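Ancestral D-type dye decolorizing peroxidase (Geotrichum candidum, PDB 7ANV) probably uses haem iron and hydrogen peroxide to oxidise dyes and other substrates, as other dye-decolorizing peroxidases do. Local coordinates at residues N6-D11 with T46-V51; K253-V258 with F465-G470; Y372-T377 with T386-G391. All coordinates share one frame; numbering follows the deposited sequence.

Contact 1 (N6-D11 with T46-V51)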
# COMPACT_ATOMS: atom_id res chain seq x y z
N ASN A 6 18.68 2.72 14.29
CA ASN A 6 18.27 3.81 15.19
C ASN A 6 18.29 5.16 14.46
O ASN A 6 17.98 6.17 15.14
CB ASN A 6 19.09 3.87 16.46
CG ASN A 6 18.31 4.37 17.65
OD1 ASN A 6 17.09 4.18 17.79
ND2 ASN A 6 19.00 5.07 18.53
N ASN A 7 18.61 5.17 13.16
CA ASN A 7 18.54 6.39 12.33
C ASN A 7 17.34 6.38 11.38
O ASN A 7 17.13 7.39 10.67
CB ASN A 7 19.85 6.60 11.57
CG ASN A 7 20.00 8.04 11.10
OD1 ASN A 7 19.71 8.96 11.82
ND2 ASN A 7 20.42 8.17 9.86
N ILE A 8 16.61 5.28 11.31
CA ILE A 8 15.58 5.05 10.28
C ILE A 8 14.24 5.10 11.00
O ILE A 8 14.10 4.43 12.04
CB ILE A 8 15.82 3.70 9.57
CG1 ILE A 8 17.15 3.69 8.80
CG2 ILE A 8 14.67 3.33 8.68
CD1 ILE A 8 17.66 2.29 8.47
N GLN A 9 13.31 5.86 10.50
CA GLN A 9 11.95 5.87 11.06
C GLN A 9 11.30 4.49 10.97
O GLN A 9 11.32 3.87 9.89
CB GLN A 9 11.12 6.97 10.40
CG GLN A 9 11.52 8.37 10.85
CD GLN A 9 10.41 9.35 10.57
OE1 GLN A 9 9.30 9.25 11.13
NE2 GLN A 9 10.67 10.28 9.68
N GLY A 10 10.69 4.03 12.07
CA GLY A 10 10.29 2.63 12.26
C GLY A 10 9.13 2.16 11.41
O GLY A 10 8.89 0.94 11.39
N ASP A 11 8.37 3.01 10.74
CA ASP A 11 7.32 2.46 9.83
C ASP A 11 7.96 1.91 8.55
O ASP A 11 7.31 1.12 7.86
CB ASP A 11 6.28 3.49 9.43
CG ASP A 11 4.94 2.85 9.11
OD1 ASP A 11 4.58 1.85 9.79
OD2 ASP A 11 4.24 3.44 8.26
N THR A 46 9.60 6.96 16.69
CA THR A 46 9.93 5.53 16.82
C THR A 46 10.84 5.11 15.67
O THR A 46 10.43 5.26 14.50
CB THR A 46 8.66 4.69 16.78
OG1 THR A 46 7.71 5.26 17.70
CG2 THR A 46 8.92 3.26 17.15
N THR A 47 12.02 4.65 16.02
CA THR A 47 13.00 4.18 15.01
C THR A 47 12.77 2.70 14.74
O THR A 47 12.09 2.03 15.55
CB THR A 47 14.43 4.36 15.49
OG1 THR A 47 14.63 3.55 16.66
CG2 THR A 47 14.72 5.80 15.78
N THR A 48 13.40 2.19 13.70
CA THR A 48 13.32 0.74 13.40
C THR A 48 13.91 -0.03 14.59
O THR A 48 13.36 -1.12 14.94
CB THR A 48 13.97 0.40 12.05
OG1 THR A 48 13.20 0.97 11.00
CG2 THR A 48 14.07 -1.09 11.85
N ALA A 49 15.00 0.45 15.19
CA ALA A 49 15.59 -0.19 16.38
C ALA A 49 14.49 -0.36 17.45
O ALA A 49 14.36 -1.48 18.01
CB ALA A 49 16.79 0.60 16.90
N GLN A 50 13.73 0.70 17.75
CA GLN A 50 12.69 0.66 18.80
C GLN A 50 11.57 -0.28 18.36
O GLN A 50 11.08 -1.05 19.17
CB GLN A 50 12.13 2.04 19.09
CG GLN A 50 11.13 2.00 20.25
CD GLN A 50 11.75 1.50 21.53
OE1 GLN A 50 12.86 1.86 21.89
NE2 GLN A 50 11.03 0.66 22.24
N VAL A 51 11.19 -0.26 17.09
CA VAL A 51 10.15 -1.21 16.60
C VAL A 51 10.56 -2.66 16.87
O VAL A 51 9.72 -3.48 17.27
CB VAL A 51 9.85 -0.98 15.10
CG1 VAL A 51 9.21 -2.19 14.43
CG2 VAL A 51 9.02 0.24 14.90

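Contact 2 (K253-V258 with F465-G470). With HEM (protoporphyrin IX containing Fe), chain B.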
# COMPACT_ATOMS: atom_id res chain seq x y z
N LYS A 253 -6.00 7.19 0.17
CA LYS A 253 -7.28 6.79 0.78
C LYS A 253 -8.11 6.09 -0.29
O LYS A 253 -8.51 6.74 -1.28
CB LYS A 253 -8.01 7.99 1.38
CG LYS A 253 -9.31 7.60 2.04
CD LYS A 253 -10.16 8.75 2.55
CE LYS A 253 -11.51 8.20 2.96
NZ LYS A 253 -12.46 9.24 3.41
N LEU A 254 -8.30 4.78 -0.15
CA LEU A 254 -8.97 3.95 -1.17
C LEU A 254 -10.27 3.41 -0.55
O LEU A 254 -10.24 2.46 0.26
CB LEU A 254 -8.07 2.80 -1.63
CG LEU A 254 -6.74 3.27 -2.19
CD1 LEU A 254 -5.87 2.06 -2.57
CD2 LEU A 254 -6.94 4.22 -3.37
N GLN A 255 -11.37 4.02 -0.94
CA GLN A 255 -12.71 3.58 -0.47
C GLN A 255 -13.04 2.22 -1.09
O GLN A 255 -12.79 2.05 -2.31
CB GLN A 255 -13.74 4.62 -0.88
CG GLN A 255 -15.12 4.22 -0.39
CD GLN A 255 -16.20 5.13 -0.87
OE1 GLN A 255 -15.96 6.08 -1.62
NE2 GLN A 255 -17.43 4.83 -0.46
N GLN A 256 -13.60 1.28 -0.33
CA GLN A 256 -13.99 -0.05 -0.84
C GLN A 256 -15.51 -0.21 -0.80
O GLN A 256 -16.12 0.19 0.19
CB GLN A 256 -13.28 -1.14 -0.05
CG GLN A 256 -11.79 -1.17 -0.36
CD GLN A 256 -11.05 -2.11 0.54
OE1 GLN A 256 -10.40 -1.73 1.51
NE2 GLN A 256 -11.13 -3.38 0.19
N LEU A 257 -16.06 -0.76 -1.88
CA LEU A 257 -17.52 -1.01 -2.02
C LEU A 257 -17.71 -2.52 -1.85
O LEU A 257 -17.65 -3.28 -2.84
CB LEU A 257 -17.95 -0.52 -3.41
CG LEU A 257 -17.70 0.96 -3.68
CD1 LEU A 257 -18.24 1.32 -5.07
CD2 LEU A 257 -18.31 1.84 -2.62
N VAL A 258 -17.84 -2.94 -0.59
CA VAL A 258 -17.76 -4.37 -0.21
C VAL A 258 -19.00 -5.13 -0.69
O VAL A 258 -18.88 -6.15 -1.39
CB VAL A 258 -17.43 -4.51 1.29
CG1 VAL A 258 -17.39 -5.96 1.72
CG2 VAL A 258 -16.08 -3.85 1.57
N PHE A 465 -14.78 -1.12 -7.72
CA PHE A 465 -14.85 -1.70 -6.36
C PHE A 465 -14.04 -0.85 -5.39
O PHE A 465 -14.28 -0.95 -4.21
CB PHE A 465 -14.23 -3.09 -6.33
CG PHE A 465 -14.91 -4.04 -7.26
CD1 PHE A 465 -16.29 -4.19 -7.23
CD2 PHE A 465 -14.15 -4.85 -8.11
CE1 PHE A 465 -16.91 -5.06 -8.11
CE2 PHE A 465 -14.77 -5.76 -8.94
CZ PHE A 465 -16.15 -5.83 -8.97
N VAL A 466 -13.01 -0.20 -5.89
CA VAL A 466 -12.08 0.65 -5.11
C VAL A 466 -12.12 2.05 -5.70
O VAL A 466 -11.94 2.19 -6.93
CB VAL A 466 -10.66 0.06 -5.09
CG1 VAL A 466 -9.70 1.02 -4.43
CG2 VAL A 466 -10.67 -1.30 -4.40
N VAL A 467 -12.45 3.04 -4.89
CA VAL A 467 -12.64 4.43 -5.36
C VAL A 467 -11.59 5.29 -4.68
O VAL A 467 -11.62 5.47 -3.44
CB VAL A 467 -14.05 4.97 -5.08
CG1 VAL A 467 -14.17 6.39 -5.60
CG2 VAL A 467 -15.13 4.06 -5.67
N PRO A 468 -10.57 5.77 -5.41
CA PRO A 468 -9.59 6.64 -4.77
C PRO A 468 -10.26 7.93 -4.27
O PRO A 468 -11.06 8.53 -5.02
CB PRO A 468 -8.57 6.93 -5.87
CG PRO A 468 -8.81 5.80 -6.89
CD PRO A 468 -10.32 5.58 -6.85
N ARG A 469 -9.93 8.34 -3.04
CA ARG A 469 -10.50 9.55 -2.41
C ARG A 469 -9.40 10.59 -2.16
O ARG A 469 -9.73 11.69 -1.71
CB ARG A 469 -11.28 9.16 -1.16
CG ARG A 469 -12.49 8.31 -1.48
CD ARG A 469 -13.50 9.06 -2.33
NE ARG A 469 -14.73 8.30 -2.60
CZ ARG A 469 -15.68 8.61 -3.50
NH1 ARG A 469 -15.55 9.68 -4.27
NH2 ARG A 469 -16.74 7.82 -3.63
N GLY A 470 -8.18 10.30 -2.56
CA GLY A 470 -7.12 11.31 -2.46
C GLY A 470 -5.89 10.76 -1.80
O GLY A 470 -5.93 9.69 -1.19
CHA HEM B . -0.85 -7.54 -2.06
CHB HEM B . -5.42 -6.08 -1.39
CHC HEM B . -4.23 -1.66 -3.16
CHD HEM B . 0.21 -3.33 -4.17
C1A HEM B . -2.19 -7.50 -1.72
C2A HEM B . -2.91 -8.57 -1.14
C3A HEM B . -4.19 -8.18 -0.96
C4A HEM B . -4.28 -6.83 -1.41
CMA HEM B . -5.33 -8.98 -0.35
CAA HEM B . -2.36 -9.97 -0.83
CBA HEM B . -1.53 -10.08 0.44
CGA HEM B . -0.05 -10.17 0.20
O1A HEM B . 0.49 -10.79 -0.73
O2A HEM B . 0.65 -9.62 0.99
C1B HEM B . -5.48 -4.74 -1.82
C2B HEM B . -6.65 -3.92 -1.72
C3B HEM B . -6.33 -2.68 -2.19
C4B HEM B . -4.90 -2.74 -2.59
CMB HEM B . -7.99 -4.34 -1.20
CAB HEM B . -7.13 -1.43 -2.27
CBB HEM B . -8.23 -1.16 -1.52
C1C HEM B . -2.90 -1.73 -3.63
C2C HEM B . -2.21 -0.71 -4.30
C3C HEM B . -0.96 -1.22 -4.61
C4C HEM B . -0.90 -2.55 -4.10
CMC HEM B . -2.76 0.67 -4.62
CAC HEM B . 0.17 -0.62 -5.33
CBC HEM B . 0.02 0.37 -6.19
C1D HEM B . 0.27 -4.60 -3.61
C2D HEM B . 1.53 -5.36 -3.63
C3D HEM B . 1.21 -6.54 -3.05
C4D HEM B . -0.22 -6.48 -2.69
CMD HEM B . 2.91 -4.97 -4.15
CAD HEM B . 2.16 -7.70 -2.81
CBD HEM B . 2.33 -8.60 -4.05
CGD HEM B . 3.37 -9.66 -3.82
O1D HEM B . 3.05 -10.83 -4.16
O2D HEM B . 4.51 -9.37 -3.37
NA HEM B . -3.05 -6.42 -1.88
NB HEM B . -4.47 -4.00 -2.32
NC HEM B . -2.12 -2.86 -3.55
ND HEM B . -0.77 -5.30 -3.08
FE HEM B . -2.57 -4.71 -2.76

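Contact 3 (Y372-T377 with T386-G391). With SO4 (sulfate ion), chain D; SO4 (sulfate ion), chain G.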
# COMPACT_ATOMS: atom_id res chain seq x y z
N TYR A 372 -9.80 1.12 7.13
CA TYR A 372 -10.58 2.13 7.87
C TYR A 372 -12.06 1.85 7.72
O TYR A 372 -12.53 1.24 6.75
CB TYR A 372 -10.25 3.54 7.39
CG TYR A 372 -10.84 3.91 6.05
CD1 TYR A 372 -10.16 3.70 4.86
CD2 TYR A 372 -12.08 4.53 6.00
CE1 TYR A 372 -10.72 4.08 3.64
CE2 TYR A 372 -12.64 4.93 4.79
CZ TYR A 372 -11.97 4.69 3.60
OH TYR A 372 -12.53 5.11 2.43
N GLY A 373 -12.79 2.37 8.69
CA GLY A 373 -14.26 2.40 8.64
C GLY A 373 -14.87 1.20 9.34
O GLY A 373 -14.22 0.24 9.73
N PRO A 374 -16.21 1.25 9.50
CA PRO A 374 -16.93 0.22 10.21
C PRO A 374 -17.07 -1.03 9.33
O PRO A 374 -16.91 -0.96 8.09
CB PRO A 374 -18.29 0.88 10.46
CG PRO A 374 -18.47 1.77 9.26
CD PRO A 374 -17.08 2.33 9.01
N GLU A 375 -17.37 -2.13 10.00
CA GLU A 375 -17.80 -3.39 9.36
C GLU A 375 -19.10 -3.16 8.60
O GLU A 375 -19.83 -2.23 8.93
CB GLU A 375 -17.97 -4.51 10.37
CG GLU A 375 -16.66 -4.89 11.04
CD GLU A 375 -15.70 -5.49 10.04
OE1 GLU A 375 -15.99 -6.63 9.59
OE2 GLU A 375 -14.73 -4.80 9.67
N VAL A 376 -19.31 -3.99 7.58
CA VAL A 376 -20.52 -3.92 6.70
C VAL A 376 -21.72 -4.22 7.60
O VAL A 376 -21.63 -5.16 8.40
CB VAL A 376 -20.40 -4.91 5.53
CG1 VAL A 376 -21.69 -5.02 4.74
CG2 VAL A 376 -19.24 -4.56 4.60
N THR A 377 -22.76 -3.40 7.55
CA THR A 377 -23.94 -3.56 8.42
C THR A 377 -24.88 -4.59 7.79
O THR A 377 -24.76 -4.91 6.61
CB THR A 377 -24.66 -2.23 8.59
OG1 THR A 377 -25.24 -1.98 7.31
CG2 THR A 377 -23.75 -1.10 9.04
N THR A 386 -23.40 -0.23 -0.55
CA THR A 386 -22.57 0.54 0.40
C THR A 386 -23.37 1.75 0.91
O THR A 386 -23.91 2.52 0.06
CB THR A 386 -21.26 1.02 -0.23
OG1 THR A 386 -20.51 -0.18 -0.43
CG2 THR A 386 -20.48 1.98 0.62
N LYS A 387 -23.43 1.89 2.23
CA LYS A 387 -23.97 3.10 2.90
C LYS A 387 -22.85 3.84 3.65
O LYS A 387 -22.98 5.05 3.81
CB LYS A 387 -25.16 2.69 3.78
CG LYS A 387 -26.30 2.05 3.00
CD LYS A 387 -27.51 1.63 3.88
CE LYS A 387 -28.41 2.77 4.28
NZ LYS A 387 -29.79 2.28 4.52
N HIS A 388 -21.77 3.19 4.07
CA HIS A 388 -20.78 3.76 5.00
C HIS A 388 -19.41 3.79 4.33
O HIS A 388 -19.13 2.90 3.51
CB HIS A 388 -20.78 2.97 6.31
CG HIS A 388 -22.12 3.02 6.96
ND1 HIS A 388 -22.63 4.19 7.46
CD2 HIS A 388 -23.09 2.08 7.10
CE1 HIS A 388 -23.86 3.97 7.92
NE2 HIS A 388 -24.15 2.68 7.72
N ASP A 389 -18.61 4.80 4.66
CA ASP A 389 -17.24 4.97 4.12
C ASP A 389 -16.34 3.96 4.84
O ASP A 389 -16.27 4.01 6.09
CB ASP A 389 -16.76 6.41 4.30
CG ASP A 389 -15.47 6.77 3.60
OD1 ASP A 389 -15.05 6.01 2.68
OD2 ASP A 389 -14.85 7.79 4.03
N ARG A 390 -15.70 3.09 4.07
CA ARG A 390 -14.72 2.10 4.59
C ARG A 390 -13.76 1.79 3.46
O ARG A 390 -14.10 2.05 2.29
CB ARG A 390 -15.40 0.81 5.04
CG ARG A 390 -16.13 0.06 3.94
CD ARG A 390 -16.65 -1.29 4.41
NE ARG A 390 -17.65 -1.09 5.45
CZ ARG A 390 -18.91 -0.75 5.27
NH1 ARG A 390 -19.37 -0.52 4.05
NH2 ARG A 390 -19.69 -0.56 6.32
N GLY A 391 -12.60 1.30 3.80
CA GLY A 391 -11.61 0.92 2.77
C GLY A 391 -10.25 0.75 3.37
O GLY A 391 -10.12 0.15 4.46
S SO4 D . -20.27 6.90 7.41
O1 SO4 D . -19.61 5.87 8.16
O2 SO4 D . -19.72 7.02 6.09
O3 SO4 D . -21.69 6.61 7.32
O4 SO4 D . -20.09 8.16 8.09
S SO4 G . -27.25 1.04 8.10
O1 SO4 G . -26.30 0.50 7.14
O2 SO4 G . -27.43 0.11 9.18
O3 SO4 G . -26.75 2.29 8.64
O4 SO4 G . -28.50 1.28 7.41

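Contact 1 (N6-D11 with T46-V51)
Thr47 turns its hydroxyl between its own backbone N and carbonyl carbon (chi1 63°), which carries OG1 toward Asn6 while keeping it over the start of helix 48-59. OG1 donates to Asn6 OD1 at 2.8 Å, meeting it in the plane of the amide carbonyl, and accepts from Gln50 N at 3.2 Å. Thr47 is thus the N-cap of the helix, and a threonine suits the place because one hydroxyl can donate a hydrogen bond to the loop and accept another from the first helical turn. Its methyl CG2 packs on the backbone of Asn6, 3.3 Å from Asn6 O. Next to this polar pair the two segments are joined by backbone bonds that make a single bridge between Gln9 and Thr47: Thr48 N gives to Ile8 O at 2.9 Å, and Gly10 N to Thr46 O at 2.7 Å. Having no side chain, Gly10 can bring its CA within 3.7 Å of Thr48 CA, and Val51 CG2 closes over it, 3.6 Å from Gly10 O. Thr48 OG1 lies beside Ile8 CG2 and bonds to Leu13 O. Further out, Thr46 OG1 and Gln9 OE1 accept from Val80 N and Ile82 N of strand 78-84, Gln9 NE2 gives to Pro477 O, Asp11 reaches Tyr397 and Arg368 on two strands of the other sheet, and Thr47 touches Ile479 on the C-terminal helix 479-486.

Contact 2 (K253-V258 with F465-G470)
Antiparallel strand pairing joins residues 253-256 to 466-470 along one border of a four-stranded sheet, where strand 466-476 is outermost and 247-256 is its inner neighbour. The strand order and the antiparallel directions are those of a ferredoxin-like fold, as expected of the dimeric alpha+beta barrel family. Gln255 and Val467 form a hydrogen-bonded pair, with Val467 N to Gln255 O at 2.8 Å and Gln255 N to Val467 O at 2.9 Å. Gln256 with Val466, and Leu254 with Pro468, are non-hydrogen-bonded pairs on either side of it. Beyond the paired strands, Leu257 N still reaches Phe465 O just before helix 258-267.

The face bearing Leu254, Gln256, Val466 and Pro468 is turned to the haem, and three of these residues touch it. Leu254 CD1 lies 3.7 Å from the vinyl carbon CAB, and Val466 CG2 lies 3.8 Å from CBB, so branched aliphatic groups suit this apolar side of the porphyrin. Gln256 runs alongside Val466 and sets NE2 near methyl CMB, while the same nitrogen is hydrogen-bonded to Glu193. On the other face Lys253 stretches its extended chain past Arg469 CB and takes its charge to Asp132.

Arg469 doubles back, bent at chi2 (-63°), and one face of its guanidinium lies over Val467 CG1, 3.4 Å from the plane. Gln255, fully extended, places its amide oxygen at the guanidinium edge, the two planes 36° apart; there OE1 is gripped side-on by Arg469 NE at 2.7 Å and Arg469 NH2 at 2.8 Å.

Contact 3 (Y372-T377 with T386-G391)
Tyr372 and Arg390 are the residues most buried by this contact: Tyr372 lays its ring on the opposite backbone and Arg390 reaches its carbonyls, while Pro374 joins them as the third main contributor. With chi1 at 75°, the ring of Tyr372 swings back over the backbone of Arg390 and Gly391, so that Gly391 N sits 3.3 Å above one ring face, over its centre. A glycine suits the position because the ring lies flat against bare main chain. The backbones pair here as an antiparallel hydrogen-bonded couple, Tyr372 N to Gly391 O at 2.9 Å and Gly391 N to Tyr372 O at 3.0 Å. At the rim of the ring, Tyr372 OH donates to Asp389 OD1 at 2.7 Å, reaching its syn side from 34° out of the carboxylate plane. Lys253 holds the other oxygen of Asp389.

Arg390 bends at chi3 (64°) and brings its guanidinium to main-chain carbonyls. NE gives a short bond to Pro374 O, 2.7 Å, nearly in the guanidinium plane, whereas NH2 makes weak bonds to Pro374 O and Glu375 O, and a salt bridge to Glu380. Val376 CA lies over one face of the group, toward its rim. Pro374, with no N-H to satisfy, rests CG 3.9 Å from His388 CB. The His388 ring lies between two sulfates, probably from the crystallisation liquor: ND1 donates to one at its O3, 2.6 Å away, and NE2 to the other, which also takes a bond from Thr377 OG1.

The contact closes the base of the excursion carrying helix 378-383, between strands 366-372 and 391-398; Val376 and Arg390 also lean on Val258 of helix 258-267.

Contact 1 comes first along the chain, in the N-terminal DyP domain; its centre is about 30 Å from that of contact 2 and about 32 Å from that of contact 3. Contact 3 is nested in the 206-residue stretch between the two segments of contact 2, and their centres are about 11 Å apart. These two share the sheet of strands 366-372, 391-398, 247-256 and 466-476. Strand 247-256 joins them: Gln256 N probably bonds to Arg390 O at 2.8 Å, and Lys253 NZ forms a salt bridge to Asp389 OD2. Contact 2 touches the haem directly, and contact 3 comes within about 6 Å of it at Gly391. Contact 1 is linked to the same sheet through Asp11.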